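Local coordinates for protein phosphotransferase ChpT (Brucella abortus, PDB 4QPK) that relays phosphoryl groups as a homodimeric histidine phosphotransferase in the phosphorelay that controls cell growth, division and survival inside mammalian host cells, at residues Gln97-Ala105 / Lys148-Ile156. Residues are numbered along the deposited sequence; the frame is centred on the assembly and turned at random.
Sequences QFARIAFGA and KLLLNMLLI
The ring of Phe98 meets Leu151 O and Leu154 CD1 at its edge, CZ standing 3.6 Å from Leu151 O, while Leu155 CD2 approaches obliquely; the ring is also stacked with Tyr125 of helix 115-126. CG anti to the backbone N (chi1 -176°) carries this broad apolar ring across to Leu151 and Leu155. Phe103 turns an edge to the Asn152 amide, CE1 lying 3.2 Å from OD1, with the two planes 44° apart, and its CZ touches Leu155 CD1. Small Ala102 lets Leu151 come close, CB to CB 3.8 Å, and branched Ile101 packs CG2 on Leu151 CD1.

Polar side chains serve the carbonyls where helix 78-102 ends. The Asn152 amide has two N-H groups for two carbonyls: ND2 donates to Ala102 O (N-H...O 140°) and, more straightly, to Lys148 O, both close to the amide plane. Lys148, long and bent at chi3, hydrogen-bonds through NZ to Phe103 O and, at 2.8 Å, to Gly104 O, above each carbonyl plane. Helix 213-225 adds hydrogen bonds from Gln214 NE2 to Asn152 OD1 and between Tyr217 OH and NZ. This buried contact joins the DHp helical hairpin's C-terminal end to the C-terminal domain, which resembles histidine-kinase catalytic domains but lacks regions required for ATP binding.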
loop_
_atom_site.group_PDB
_atom_site.type_symbol
_atom_site.label_atom_id
_atom_site.label_comp_id
_atom_site.label_asym_id
_atom_site.label_seq_id
_atom_site.Cartn_x
_atom_site.Cartn_y
_atom_site.Cartn_z
ATOM N N GLN B 97 1.724 9.326 2.877
ATOM C CA GLN B 97 2.151 10.275 1.845
ATOM C C GLN B 97 3.562 9.938 1.339
ATOM O O GLN B 97 3.849 10.065 0.147
ATOM C CB GLN B 97 2.113 11.718 2.367
ATOM C CG GLN B 97 0.716 12.269 2.691
ATOM C CD GLN B 97 -0.196 12.329 1.468
ATOM O OE1 GLN B 97 0.272 12.391 0.337
ATOM N NE2 GLN B 97 -1.503 12.351 1.699
ATOM N N PHE B 98 4.438 9.502 2.241
ATOM C CA PHE B 98 5.779 9.118 1.833
ATOM C C PHE B 98 5.707 7.876 0.949
ATOM O O PHE B 98 6.304 7.831 -0.119
ATOM C CB PHE B 98 6.658 8.884 3.067
ATOM C CG PHE B 98 8.090 8.578 2.745
ATOM C CD1 PHE B 98 8.481 7.272 2.479
ATOM C CD2 PHE B 98 9.043 9.589 2.719
ATOM C CE1 PHE B 98 9.807 6.976 2.179
ATOM C CE2 PHE B 98 10.380 9.293 2.429
ATOM C CZ PHE B 98 10.750 7.977 2.153
ATOM N N ALA B 99 4.918 6.896 1.371
ATOM C CA ALA B 99 4.782 5.652 0.607
ATOM C C ALA B 99 4.195 5.898 -0.786
ATOM O O ALA B 99 4.599 5.246 -1.751
ATOM C CB ALA B 99 3.921 4.662 1.371
ATOM N N ARG B 100 3.274 6.849 -0.875
ATOM C CA ARG B 100 2.603 7.201 -2.128
ATOM C C ARG B 100 3.604 7.531 -3.245
ATOM O O ARG B 100 3.379 7.207 -4.421
ATOM C CB ARG B 100 1.677 8.401 -1.867
ATOM C CG ARG B 100 0.454 8.530 -2.735
ATOM C CD ARG B 100 -0.360 9.739 -2.271
ATOM N NE ARG B 100 -0.972 10.500 -3.363
ATOM C CZ ARG B 100 -0.453 11.596 -3.916
ATOM N NH1 ARG B 100 0.721 12.071 -3.510
ATOM N NH2 ARG B 100 -1.107 12.211 -4.897
ATOM N N ILE B 101 4.707 8.178 -2.873
ATOM C CA ILE B 101 5.749 8.547 -3.828
ATOM C C ILE B 101 6.892 7.526 -3.836
ATOM O O ILE B 101 7.346 7.134 -4.904
ATOM C CB ILE B 101 6.325 9.957 -3.518
ATOM C CG1 ILE B 101 5.195 10.989 -3.482
ATOM C CG2 ILE B 101 7.358 10.374 -4.583
ATOM C CD1 ILE B 101 5.672 12.439 -3.283
ATOM N N ALA B 102 7.336 7.052 -2.672
ATOM C CA ALA B 102 8.504 6.172 -2.636
ATOM C C ALA B 102 8.206 4.779 -3.206
ATOM O O ALA B 102 9.047 4.170 -3.881
ATOM C CB ALA B 102 9.032 6.043 -1.208
ATOM N N PHE B 103 6.999 4.290 -2.950
ATOM C CA PHE B 103 6.597 2.957 -3.407
ATOM C C PHE B 103 5.545 3.055 -4.506
ATOM O O PHE B 103 5.532 2.246 -5.429
ATOM C CB PHE B 103 6.033 2.109 -2.253
ATOM C CG PHE B 103 6.999 1.859 -1.121
ATOM C CD1 PHE B 103 8.359 1.753 -1.333
ATOM C CD2 PHE B 103 6.525 1.730 0.175
ATOM C CE1 PHE B 103 9.228 1.518 -0.269
ATOM C CE2 PHE B 103 7.384 1.503 1.235
ATOM C CZ PHE B 103 8.738 1.395 1.011
ATOM N N GLY B 104 4.653 4.037 -4.382
ATOM C CA GLY B 104 3.543 4.245 -5.299
ATOM C C GLY B 104 3.885 4.964 -6.595
ATOM O O GLY B 104 5.049 5.176 -6.936
ATOM N N ALA B 105 2.853 5.342 -7.329
ATOM C CA ALA B 105 3.033 6.056 -8.591
ATOM C C ALA B 105 2.700 7.551 -8.489
ATOM O O ALA B 105 2.621 8.247 -9.499
ATOM C CB ALA B 105 2.172 5.407 -9.669
ATOM N N LYS B 148 12.156 8.052 -7.003
ATOM C CA LYS B 148 11.796 6.937 -6.118
ATOM C C LYS B 148 13.052 6.277 -5.522
ATOM O O LYS B 148 13.071 5.944 -4.333
ATOM C CB LYS B 148 10.922 5.917 -6.868
ATOM C CG LYS B 148 9.567 6.498 -7.309
ATOM C CD LYS B 148 8.677 5.454 -8.005
ATOM C CE LYS B 148 8.093 4.462 -6.950
ATOM N NZ LYS B 148 7.160 3.504 -7.591
ATOM N N LEU B 149 14.110 6.131 -6.320
ATOM C CA LEU B 149 15.378 5.621 -5.803
ATOM C C LEU B 149 15.867 6.508 -4.643
ATOM O O LEU B 149 16.228 6.006 -3.583
ATOM C CB LEU B 149 16.433 5.554 -6.915
ATOM C CG LEU B 149 17.867 5.327 -6.422
ATOM C CD1 LEU B 149 17.994 3.966 -5.756
ATOM C CD2 LEU B 149 18.841 5.455 -7.605
ATOM N N LEU B 150 15.849 7.824 -4.856
ATOM C CA LEU B 150 16.262 8.777 -3.833
ATOM C C LEU B 150 15.518 8.547 -2.509
ATOM O O LEU B 150 16.142 8.407 -1.455
ATOM C CB LEU B 150 16.056 10.216 -4.345
ATOM C CG LEU B 150 16.208 11.390 -3.364
ATOM C CD1 LEU B 150 17.589 11.435 -2.754
ATOM C CD2 LEU B 150 15.877 12.699 -4.073
ATOM N N LEU B 151 14.190 8.492 -2.554
ATOM C CA LEU B 151 13.418 8.314 -1.329
ATOM C C LEU B 151 13.700 6.957 -0.680
ATOM O O LEU B 151 13.732 6.844 0.541
ATOM C CB LEU B 151 11.918 8.470 -1.601
ATOM C CG LEU B 151 11.470 9.886 -1.956
ATOM C CD1 LEU B 151 9.971 9.876 -2.259
ATOM C CD2 LEU B 151 11.755 10.855 -0.817
ATOM N N ASN B 152 13.902 5.921 -1.489
ATOM C CA ASN B 152 14.209 4.616 -0.920
ATOM C C ASN B 152 15.605 4.567 -0.290
ATOM O O ASN B 152 15.823 3.849 0.678
ATOM C CB ASN B 152 14.057 3.526 -1.974
ATOM C CG ASN B 152 12.614 3.046 -2.080
ATOM O OD1 ASN B 152 12.197 2.144 -1.350
ATOM N ND2 ASN B 152 11.842 3.678 -2.948
ATOM N N MET B 153 16.533 5.343 -0.829
ATOM C CA MET B 153 17.846 5.478 -0.219
ATOM C C MET B 153 17.746 6.143 1.162
ATOM O O MET B 153 18.563 5.873 2.030
ATOM C CB MET B 153 18.780 6.281 -1.137
ATOM C CG MET B 153 19.218 5.499 -2.353
ATOM S SD MET B 153 20.226 6.446 -3.505
ATOM C CE MET B 153 21.780 6.627 -2.629
ATOM N N LEU B 154 16.753 7.015 1.372
ATOM C CA LEU B 154 16.557 7.594 2.706
ATOM C C LEU B 154 16.209 6.511 3.710
ATOM O O LEU B 154 16.625 6.558 4.867
ATOM C CB LEU B 154 15.435 8.632 2.703
ATOM C CG LEU B 154 15.510 9.733 1.662
ATOM C CD1 LEU B 154 14.411 10.768 1.939
ATOM C CD2 LEU B 154 16.892 10.347 1.654
ATOM N N LEU B 155 15.423 5.531 3.270
ATOM C CA LEU B 155 15.018 4.466 4.179
ATOM C C LEU B 155 16.212 3.575 4.527
ATOM O O LEU B 155 16.352 3.131 5.672
ATOM C CB LEU B 155 13.871 3.636 3.571
ATOM C CG LEU B 155 12.565 4.404 3.344
ATOM C CD1 LEU B 155 11.498 3.453 2.783
ATOM C CD2 LEU B 155 12.074 5.010 4.638
ATOM N N ILE B 156 17.072 3.321 3.543
ATOM C CA ILE B 156 18.301 2.564 3.784
ATOM C C ILE B 156 19.187 3.317 4.781
ATOM O O ILE B 156 19.692 2.746 5.746
ATOM C CB ILE B 156 19.094 2.318 2.484
ATOM C CG1 ILE B 156 18.290 1.451 1.517
ATOM C CG2 ILE B 156 20.449 1.656 2.788
ATOM C CD1 ILE B 156 17.952 0.099 2.079
#